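Local coordinates for protein basic helix-loop-helix, putative, expressed (Oryza sativa subsp. japonica, PDB 5LW0) that binds ADP-ribose through its macrodomain and, as a putative aprataxin-like protein, probably takes part in ADP-ribosylation-linked DNA repair, at residues V124-G136 with V140-Q153. Numbering follows the deposited sequence.
Sequences VIANAANWRLKPG and VNAAIYNAAGEDLQ. With AR6 ([(2R,3S,4R,5R)-5-(6-aminopurin-9-yl)-3,4-dihydroxy-oxolan-2-yl]methyl [hydroxy-[[(2R,3S,4R,5S)-3,4,5-trihydroxyoxolan-2-yl]methoxy]phosphoryl] hydrogen phosphate), chain C.
The side-chain amide of Asn141 joins helix 140-148 to strand 124-128 and the loop after it. Its OD1 accepts a nearly straight bond from Asn127 ND2 (2.9 Å, 175°), the two amides lying almost coplanar, while its ND2 spends one hydrogen on Lys134 O, met in the carbonyl plane on a lone pair, and the other on Gly136 O at 2.8 Å. CG anti to the backbone N (chi1 -177°) aims the amide at these partners. Asparagine suits the place because one short group both accepts and donates; an alanine here would probably cost Gly136 O and Lys134 O one donor each and Asn127 ND2 its helix acceptor, letting the loop shift beside the ligand. Gly136 has positive phi (76°), which favours glycine. Asn130 braces the same loop: its OD1 takes the N-H of Lys134, and its ND2 reaches Lys134 O and ADP-ribose O2D (3.1 Å). Val140 N donates a hydrogen bond to O2A of the ADP-ribose diphosphate (2.8 Å), and a water that accepts from Asn141 N lies within hydrogen-bonding distance of Ala128 O and O2A. Packing is tight along the strand, where small Ala128 admits Val140 CG1 to 3.6 Å from its CB and Ile125 and Ile144 meet tip to tip through their CD1 methyls. Toward solvent the fit is looser: the CB of exposed Lys134 points away from the helix, and a water bridges Gly136 N to Ala142 O. Pro135 offers a rigid aliphatic ring, its CB over one face of the Tyr145 ring in a CH-pi contact (4.2 Å to the centroid), with Leu152 CD2 against the opposite face. Strand 124-128 of this macrodomain runs between strands 37-40 and 187-192, Asn127 ND2 also bonding His190, and Tyr145 rests on Thr156 of helix 150-159.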
ATOM      1  N   VAL A 124      -8.216  -6.269  -0.957  1.00 14.70           N
ATOM      2  CA  VAL A 124      -7.204  -5.674  -1.793  1.00 13.73           C
ATOM      3  C   VAL A 124      -6.062  -5.242  -0.904  1.00 13.31           C
ATOM      4  O   VAL A 124      -6.271  -4.563   0.095  1.00 13.52           O
ATOM      5  CB  VAL A 124      -7.740  -4.466  -2.587  1.00 14.38           C
ATOM      6  CG1 VAL A 124      -6.669  -3.930  -3.527  1.00 14.68           C
ATOM      7  CG2 VAL A 124      -9.013  -4.833  -3.336  1.00 16.79           C
ATOM      8  N   ILE A 125      -4.827  -5.617  -1.270  1.00 13.15           N
ATOM      9  CA  ILE A 125      -3.674  -5.109  -0.531  1.00 13.74           C
ATOM     10  C   ILE A 125      -2.678  -4.438  -1.458  1.00 13.54           C
ATOM     11  O   ILE A 125      -2.591  -4.757  -2.644  1.00 15.20           O
ATOM     12  CB  ILE A 125      -2.982  -6.193   0.307  1.00 15.54           C
ATOM     13  CG1 ILE A 125      -2.351  -7.209  -0.564  1.00 19.14           C
ATOM     14  CG2 ILE A 125      -3.956  -6.847   1.310  1.00 17.40           C
ATOM     15  CD1 ILE A 125      -1.526  -8.232   0.220  1.00 22.31           C
ATOM     16  N   ALA A 126      -1.990  -3.427  -0.934  1.00 13.18           N
ATOM     17  CA  ALA A 126      -0.909  -2.754  -1.687  1.00 13.79           C
ATOM     18  C   ALA A 126       0.447  -3.300  -1.331  1.00 13.86           C
ATOM     19  O   ALA A 126       0.693  -3.686  -0.175  1.00 15.03           O
ATOM     20  CB  ALA A 126      -0.948  -1.287  -1.391  1.00 14.17           C
ATOM     21  N   ASN A 127       1.337  -3.287  -2.303  1.00 14.10           N
ATOM     22  CA  ASN A 127       2.706  -3.707  -2.146  1.00 14.25           C
ATOM     23  C   ASN A 127       3.667  -2.569  -2.427  1.00 14.86           C
ATOM     24  O   ASN A 127       3.469  -1.804  -3.352  1.00 15.60           O
ATOM     25  CB  ASN A 127       2.945  -4.840  -3.089  1.00 15.35           C
ATOM     26  CG  ASN A 127       4.373  -5.328  -3.043  1.00 16.50           C
ATOM     27  OD1 ASN A 127       4.978  -5.363  -1.970  1.00 16.74           O
ATOM     28  ND2 ASN A 127       4.907  -5.728  -4.202  1.00 15.99           N
ATOM     29  N   ALA A 128       4.708  -2.402  -1.596  1.00 14.52           N
ATOM     30  CA  ALA A 128       5.734  -1.472  -1.874  1.00 14.78           C
ATOM     31  C   ALA A 128       6.774  -2.175  -2.749  1.00 15.35           C
ATOM     32  O   ALA A 128       7.665  -2.849  -2.273  1.00 16.07           O
ATOM     33  CB  ALA A 128       6.337  -0.929  -0.591  1.00 16.66           C
ATOM     34  N   ALA A 129       6.615  -1.971  -4.030  1.00 14.82           N
ATOM     35  CA  ALA A 129       7.314  -2.761  -5.031  1.00 16.25           C
ATOM     36  C   ALA A 129       8.651  -2.189  -5.335  1.00 16.48           C
ATOM     37  O   ALA A 129       8.991  -1.067  -4.950  1.00 15.79           O
ATOM     38  CB  ALA A 129       6.441  -2.809  -6.307  1.00 16.71           C
ATOM     39  N   ASN A 130       9.442  -2.940  -6.140  1.00 17.33           N
ATOM     40  CA  ASN A 130      10.592  -2.354  -6.846  1.00 18.67           C
ATOM     41  C   ASN A 130      10.283  -2.151  -8.351  1.00 17.51           C
ATOM     42  O   ASN A 130       9.277  -2.651  -8.854  1.00 18.07           O
ATOM     43  CB  ASN A 130      11.842  -3.238  -6.642  1.00 20.13           C
ATOM     44  CG  ASN A 130      11.636  -4.639  -7.134  1.00 21.98           C
ATOM     45  OD1 ASN A 130      11.458  -4.859  -8.329  1.00 21.71           O
ATOM     46  ND2 ASN A 130      11.569  -5.600  -6.207  1.00 24.26           N
ATOM     47  N   TRP A 131      11.127  -1.408  -9.037  1.00 16.74           N
ATOM     48  CA  TRP A 131      10.752  -0.923 -10.365  1.00 15.27           C
ATOM     49  C   TRP A 131      10.630  -2.039 -11.381  1.00 14.98           C
ATOM     50  O   TRP A 131       9.961  -1.901 -12.384  1.00 15.45           O
ATOM     51  CB  TRP A 131      11.685   0.189 -10.839  1.00 16.91           C
ATOM     52  CG  TRP A 131      13.084  -0.235 -11.301  1.00 18.39           C
ATOM     53  CD1 TRP A 131      14.223  -0.229 -10.571  1.00 21.25           C
ATOM     54  CD2 TRP A 131      13.478  -0.581 -12.652  1.00 18.17           C
ATOM     55  NE1 TRP A 131      15.298  -0.566 -11.378  1.00 21.62           N
ATOM     56  CE2 TRP A 131      14.861  -0.758 -12.653  1.00 18.64           C
ATOM     57  CE3 TRP A 131      12.786  -0.689 -13.862  1.00 21.70           C
ATOM     58  CZ2 TRP A 131      15.565  -1.156 -13.797  1.00 18.80           C
ATOM     59  CZ3 TRP A 131      13.481  -1.074 -14.996  1.00 20.96           C
ATOM     60  CH2 TRP A 131      14.853  -1.331 -14.942  1.00 20.28           C
ATOM     61  N   ARG A 132      11.321  -3.143 -11.134  1.00 15.39           N
ATOM     62  CA  ARG A 132      11.304  -4.287 -12.056  1.00 15.68           C
ATOM     63  C   ARG A 132      10.180  -5.269 -11.733  1.00 16.90           C
ATOM     64  O   ARG A 132      10.008  -6.288 -12.416  1.00 19.91           O
ATOM     65  CB  ARG A 132      12.672  -5.033 -11.991  1.00 18.23           C
ATOM     66  CG  ARG A 132      13.888  -4.189 -12.347  1.00 21.49           C
ATOM     67  CD  ARG A 132      15.163  -5.100 -12.363  1.00 25.39           C
ATOM     68  NE  ARG A 132      16.414  -4.369 -12.730  1.00 27.49           N
ATOM     69  CZ  ARG A 132      17.224  -3.707 -11.870  1.00 33.49           C
ATOM     70  NH1 ARG A 132      16.943  -3.642 -10.558  1.00 33.82           N
ATOM     71  NH2 ARG A 132      18.341  -3.091 -12.327  1.00 34.42           N
ATOM     72  N   LEU A 133       9.420  -4.979 -10.687  1.00 16.28           N
ATOM     73  CA  LEU A 133       8.308  -5.845 -10.203  1.00 18.46           C
ATOM     74  C   LEU A 133       8.750  -7.280  -9.913  1.00 20.91           C
ATOM     75  O   LEU A 133       8.098  -8.228 -10.339  1.00 23.81           O
ATOM     76  CB  LEU A 133       7.120  -5.837 -11.196  1.00 19.20           C
ATOM     77  CG  LEU A 133       6.509  -4.456 -11.445  1.00 20.31           C
ATOM     78  CD1 LEU A 133       5.410  -4.508 -12.499  1.00 26.39           C
ATOM     79  CD2 LEU A 133       5.906  -3.913 -10.167  1.00 22.19           C
ATOM     80  N   LYS A 134       9.903  -7.422  -9.273  1.00 19.61           N
ATOM     81  CA  LYS A 134      10.454  -8.741  -8.990  1.00 22.83           C
ATOM     82  C   LYS A 134      10.217  -9.097  -7.525  1.00 24.67           C
ATOM     83  O   LYS A 134      10.114  -8.201  -6.664  1.00 23.57           O
ATOM     84  CB  LYS A 134      11.962  -8.761  -9.270  1.00 24.72           C
ATOM     85  CG  LYS A 134      12.327  -8.482 -10.698  1.00 29.34           C
ATOM     86  CD  LYS A 134      12.011  -9.658 -11.572  1.00 30.51           C
ATOM     87  CE  LYS A 134      12.391  -9.410 -13.037  1.00 33.98           C
ATOM     88  NZ  LYS A 134      11.636 -10.320 -13.923  1.00 38.06           N
ATOM     89  N   PRO A 135      10.157 -10.361  -7.235  1.00 22.51           N
ATOM     90  CA  PRO A 135      10.077 -10.846  -5.855  1.00 24.98           C
ATOM     91  C   PRO A 135      11.316 -10.625  -5.055  1.00 25.44           C
ATOM     92  O   PRO A 135      12.314 -10.164  -5.571  1.00 26.11           O
ATOM     93  CB  PRO A 135       9.891 -12.371  -6.011  1.00 27.51           C
ATOM     94  CG  PRO A 135       9.752 -12.631  -7.423  1.00 32.15           C
ATOM     95  CD  PRO A 135      10.286 -11.483  -8.193  1.00 28.77           C
ATOM     96  N   GLY A 136      11.238 -10.978  -3.771  1.00 27.20           N
ATOM     97  CA  GLY A 136      12.377 -10.890  -2.895  1.00 27.92           C
ATOM     98  C   GLY A 136      12.665  -9.477  -2.487  1.00 30.01           C
ATOM     99  O   GLY A 136      11.744  -8.622  -2.417  1.00 28.57           O
ATOM    100  N   VAL A 140       8.103  -5.491   2.584  1.00 17.66           N
ATOM    101  CA  VAL A 140       6.794  -6.001   2.360  1.00 17.18           C
ATOM    102  C   VAL A 140       6.691  -6.702   1.032  1.00 15.95           C
ATOM    103  O   VAL A 140       5.952  -7.676   0.885  1.00 17.28           O
ATOM    104  CB  VAL A 140       5.733  -4.884   2.512  1.00 21.13           C
ATOM    105  CG1 VAL A 140       5.757  -3.958   1.340  1.00 21.56           C
ATOM    106  CG2 VAL A 140       4.367  -5.504   2.645  1.00 25.41           C
ATOM    107  N   ASN A 141       7.497  -6.283   0.045  1.00 16.34           N
ATOM    108  CA  ASN A 141       7.502  -6.960  -1.264  1.00 16.14           C
ATOM    109  C   ASN A 141       7.865  -8.447  -1.136  1.00 16.91           C
ATOM    110  O   ASN A 141       7.174  -9.317  -1.652  1.00 15.79           O
ATOM    111  CB  ASN A 141       8.468  -6.253  -2.178  1.00 16.47           C
ATOM    112  CG  ASN A 141       8.491  -6.841  -3.562  1.00 19.76           C
ATOM    113  OD1 ASN A 141       7.644  -6.597  -4.366  1.00 17.04           O
ATOM    114  ND2 ASN A 141       9.544  -7.654  -3.843  1.00 18.20           N
ATOM    115  N   ALA A 142       8.895  -8.728  -0.327  1.00 18.36           N
ATOM    116  CA  ALA A 142       9.248 -10.143  -0.087  1.00 18.94           C
ATOM    117  C   ALA A 142       8.153 -10.916   0.569  1.00 19.15           C
ATOM    118  O   ALA A 142       7.852 -12.038   0.182  1.00 20.37           O
ATOM    119  CB  ALA A 142      10.518 -10.209   0.735  1.00 19.34           C
ATOM    120  N   ALA A 143       7.526 -10.296   1.565  1.00 20.81           N
ATOM    121  CA  ALA A 143       6.472 -10.949   2.299  1.00 18.56           C
ATOM    122  C   ALA A 143       5.275 -11.279   1.433  1.00 19.07           C
ATOM    123  O   ALA A 143       4.710 -12.338   1.554  1.00 19.40           O
ATOM    124  CB  ALA A 143       6.053 -10.061   3.479  1.00 19.72           C
ATOM    125  N   ILE A 144       4.846 -10.310   0.577  1.00 17.01           N
ATOM    126  CA  ILE A 144       3.733 -10.516  -0.253  1.00 16.28           C
ATOM    127  C   ILE A 144       3.991 -11.620  -1.279  1.00 17.47           C
ATOM    128  O   ILE A 144       3.152 -12.480  -1.479  1.00 19.63           O
ATOM    129  CB  ILE A 144       3.238  -9.170  -0.902  1.00 16.64           C
ATOM    130  CG1 ILE A 144       2.562  -8.341   0.208  1.00 17.47           C
ATOM    131  CG2 ILE A 144       2.291  -9.466  -2.020  1.00 18.24           C
ATOM    132  CD1 ILE A 144       2.251  -6.915  -0.180  1.00 17.50           C
ATOM    133  N   TYR A 145       5.127 -11.562  -1.955  1.00 17.76           N
ATOM    134  CA  TYR A 145       5.417 -12.570  -2.984  1.00 17.73           C
ATOM    135  C   TYR A 145       5.551 -13.973  -2.330  1.00 22.54           C
ATOM    136  O   TYR A 145       5.098 -14.941  -2.905  1.00 22.69           O
ATOM    137  CB  TYR A 145       6.675 -12.190  -3.786  1.00 17.97           C
ATOM    138  CG  TYR A 145       6.386 -11.392  -4.973  1.00 18.22           C
ATOM    139  CD1 TYR A 145       5.888 -11.990  -6.091  1.00 19.64           C
ATOM    140  CD2 TYR A 145       6.619  -9.997  -5.003  1.00 19.75           C
ATOM    141  CE1 TYR A 145       5.625 -11.257  -7.253  1.00 21.70           C
ATOM    142  CE2 TYR A 145       6.332  -9.251  -6.153  1.00 20.61           C
ATOM    143  CZ  TYR A 145       5.840  -9.907  -7.276  1.00 23.84           C
ATOM    144  OH  TYR A 145       5.492  -9.204  -8.423  1.00 26.11           O
ATOM    145  N   ASN A 146       6.138 -14.036  -1.135  1.00 24.16           N
ATOM    146  CA  ASN A 146       6.262 -15.329  -0.391  1.00 25.81           C
ATOM    147  C   ASN A 146       4.941 -15.878  -0.016  1.00 28.91           C
ATOM    148  O   ASN A 146       4.686 -17.040  -0.198  1.00 28.01           O
ATOM    149  CB  ASN A 146       7.138 -15.171   0.813  1.00 29.39           C
ATOM    150  CG  ASN A 146       8.602 -15.095   0.449  1.00 33.15           C
ATOM    151  OD1 ASN A 146       8.991 -15.468  -0.654  1.00 39.07           O
ATOM    152  ND2 ASN A 146       9.417 -14.617   1.370  1.00 39.44           N
ATOM    153  N   ALA A 147       4.006 -15.001   0.377  1.00 21.50           N
ATOM    154  CA  ALA A 147       2.692 -15.467   0.758  1.00 22.08           C
ATOM    155  C   ALA A 147       1.850 -15.830  -0.423  1.00 22.83           C
ATOM    156  O   ALA A 147       1.082 -16.767  -0.380  1.00 23.74           O
ATOM    157  CB  ALA A 147       1.979 -14.426   1.607  1.00 22.01           C
ATOM    158  N   ALA A 148       1.970 -15.061  -1.511  1.00 21.65           N
ATOM    159  CA  ALA A 148       1.143 -15.245  -2.666  1.00 20.74           C
ATOM    160  C   ALA A 148       1.622 -16.417  -3.567  1.00 24.67           C
ATOM    161  O   ALA A 148       0.811 -17.059  -4.240  1.00 25.83           O
ATOM    162  CB  ALA A 148       1.118 -13.972  -3.494  1.00 22.05           C
ATOM    163  N   GLY A 149       2.921 -16.606  -3.593  1.00 29.38           N
ATOM    164  CA  GLY A 149       3.558 -17.631  -4.417  1.00 29.73           C
ATOM    165  C   GLY A 149       3.660 -17.247  -5.871  1.00 31.49           C
ATOM    166  O   GLY A 149       3.407 -16.099  -6.263  1.00 25.32           O
ATOM    167  N   GLU A 150       4.122 -18.195  -6.680  1.00 28.66           N
ATOM    168  CA  GLU A 150       4.447 -17.904  -8.058  1.00 29.13           C
ATOM    169  C   GLU A 150       3.231 -17.373  -8.865  1.00 25.47           C
ATOM    170  O   GLU A 150       3.420 -16.726  -9.847  1.00 26.64           O
ATOM    171  CB  GLU A 150       5.078 -19.174  -8.732  1.00 34.31           C
ATOM    172  CG  GLU A 150       5.121 -19.138 -10.263  1.00 42.49           C
ATOM    173  CD  GLU A 150       6.048 -18.042 -10.831  1.00 45.88           C
ATOM    174  OE1 GLU A 150       6.983 -17.602 -10.116  1.00 48.25           O
ATOM    175  OE2 GLU A 150       5.828 -17.625 -12.009  1.00 53.88           O
ATOM    176  N   ASP A 151       1.995 -17.664  -8.447  1.00 24.38           N
ATOM    177  CA  ASP A 151       0.786 -17.107  -9.107  1.00 24.50           C
ATOM    178  C   ASP A 151       0.891 -15.577  -9.267  1.00 22.49           C
ATOM    179  O   ASP A 151       0.433 -15.023 -10.247  1.00 21.90           O
ATOM    180  CB  ASP A 151      -0.519 -17.416  -8.327  1.00 29.24           C
ATOM    181  CG  ASP A 151      -0.949 -18.903  -8.430  1.00 37.48           C
ATOM    182  OD1 ASP A 151      -0.580 -19.563  -9.423  1.00 35.39           O
ATOM    183  OD2 ASP A 151      -1.642 -19.402  -7.510  1.00 37.84           O
ATOM    184  N   LEU A 152       1.441 -14.903  -8.262  1.00 23.37           N
ATOM    185  CA  LEU A 152       1.505 -13.429  -8.323  1.00 21.20           C
ATOM    186  C   LEU A 152       2.506 -12.972  -9.357  1.00 22.57           C
ATOM    187  O   LEU A 152       2.240 -12.028 -10.119  1.00 20.24           O
ATOM    188  CB  LEU A 152       1.832 -12.846  -6.957  1.00 21.32           C
ATOM    189  CG  LEU A 152       1.982 -11.323  -6.985  1.00 20.79           C
ATOM    190  CD1 LEU A 152       0.695 -10.703  -7.467  1.00 19.29           C
ATOM    191  CD2 LEU A 152       2.369 -10.844  -5.585  1.00 19.85           C
ATOM    192  N   GLN A 153       3.633 -13.680  -9.482  1.00 20.61           N
ATOM    193  CA  GLN A 153       4.627 -13.307 -10.521  1.00 24.07           C
ATOM    194  C   GLN A 153       4.023 -13.547 -11.951  1.00 24.78           C
ATOM    195  O   GLN A 153       4.123 -12.682 -12.824  1.00 23.83           O
ATOM    196  CB  GLN A 153       5.977 -14.010 -10.297  1.00 26.97           C
ATOM    197  CG  GLN A 153       7.026 -13.508 -11.258  1.00 30.68           C
ATOM    198  CD  GLN A 153       8.450 -13.888 -10.870  1.00 37.16           C
ATOM    199  OE1 GLN A 153       8.686 -14.915 -10.227  1.00 38.50           O
ATOM    200  NE2 GLN A 153       9.391 -13.023 -11.212  1.00 35.44           N
TER
HETATM  201  N1  AR6 C 301       3.112  -6.302   6.848  1.00 16.95           N
HETATM  202  C2  AR6 C 301       2.882  -4.985   7.034  1.00 18.03           C
HETATM  203  N3  AR6 C 301       3.804  -4.049   6.919  1.00 18.91           N
HETATM  204  C4  AR6 C 301       5.091  -4.381   6.592  1.00 21.42           C
HETATM  205  C5  AR6 C 301       5.441  -5.745   6.340  1.00 22.40           C
HETATM  206  C6  AR6 C 301       4.363  -6.739   6.478  1.00 18.89           C
HETATM  207  N6  AR6 C 301       4.554  -8.018   6.261  1.00 19.77           N
HETATM  208  N7  AR6 C 301       6.819  -5.767   6.019  1.00 22.08           N
HETATM  209  C8  AR6 C 301       7.232  -4.479   6.025  1.00 20.80           C
HETATM  210  N9  AR6 C 301       6.194  -3.630   6.362  1.00 21.22           N
HETATM  211  PA  AR6 C 301       9.396  -1.485   2.614  1.00 20.24           P
HETATM  212  PB  AR6 C 301       9.865   0.808   0.771  1.00 19.39           P
HETATM  213  C1' AR6 C 301       6.173  -2.183   6.381  1.00 20.94           C
HETATM  214  O1A AR6 C 301      10.892  -1.408   2.986  1.00 22.58           O
HETATM  215  O1B AR6 C 301      10.548   1.642   1.827  1.00 17.94           O
HETATM  216  C1D AR6 C 301      11.215  -3.711  -1.085  1.00 39.55           C
HETATM  217  O1D AR6 C 301      11.826  -4.924  -0.701  1.00 39.06           O
HETATM  218  C2' AR6 C 301       7.423  -1.458   6.865  1.00 19.81           C
HETATM  219  O2' AR6 C 301       7.584  -1.504   8.315  1.00 21.13           O
HETATM  220  O2A AR6 C 301       8.782  -2.797   2.305  1.00 20.34           O
HETATM  221  O2B AR6 C 301       8.892   1.449  -0.174  1.00 18.03           O
HETATM  222  C2D AR6 C 301      11.195  -3.619  -2.640  1.00 39.83           C
HETATM  223  O2D AR6 C 301      11.970  -4.726  -3.256  1.00 34.94           O
HETATM  224  C3' AR6 C 301       7.204  -0.088   6.272  1.00 22.37           C
HETATM  225  O3' AR6 C 301       6.375   0.747   7.125  1.00 21.52           O
HETATM  226  O3A AR6 C 301       9.084  -0.476   1.374  1.00 19.65           O
HETATM  227  C3D AR6 C 301      11.776  -2.270  -2.961  1.00 33.63           C
HETATM  228  O3D AR6 C 301      13.108  -2.526  -3.493  1.00 46.89           O
HETATM  229  C4' AR6 C 301       6.464  -0.378   4.952  1.00 20.37           C
HETATM  230  O4' AR6 C 301       6.056  -1.726   5.003  1.00 21.19           O
HETATM  231  C4D AR6 C 301      11.850  -1.523  -1.608  1.00 30.38           C
HETATM  232  O4D AR6 C 301      11.870  -2.511  -0.551  1.00 29.21           O
HETATM  233  C5' AR6 C 301       7.309  -0.169   3.720  1.00 22.56           C
HETATM  234  O5' AR6 C 301       8.613  -0.763   3.862  1.00 21.21           O
HETATM  235  C5D AR6 C 301      10.658  -0.623  -1.299  1.00 22.87           C
HETATM  236  O5D AR6 C 301      11.027   0.120  -0.116  1.00 20.97           O
HETATM  237  O   HOH W   1       9.039  -3.769  -0.088  1.00 17.43           O
HETATM  238  O   HOH W   2       8.321  -5.699  -6.865  1.00 21.49           O
HETATM  239  O   HOH W   3       9.618 -12.944  -2.041  1.00 25.11           O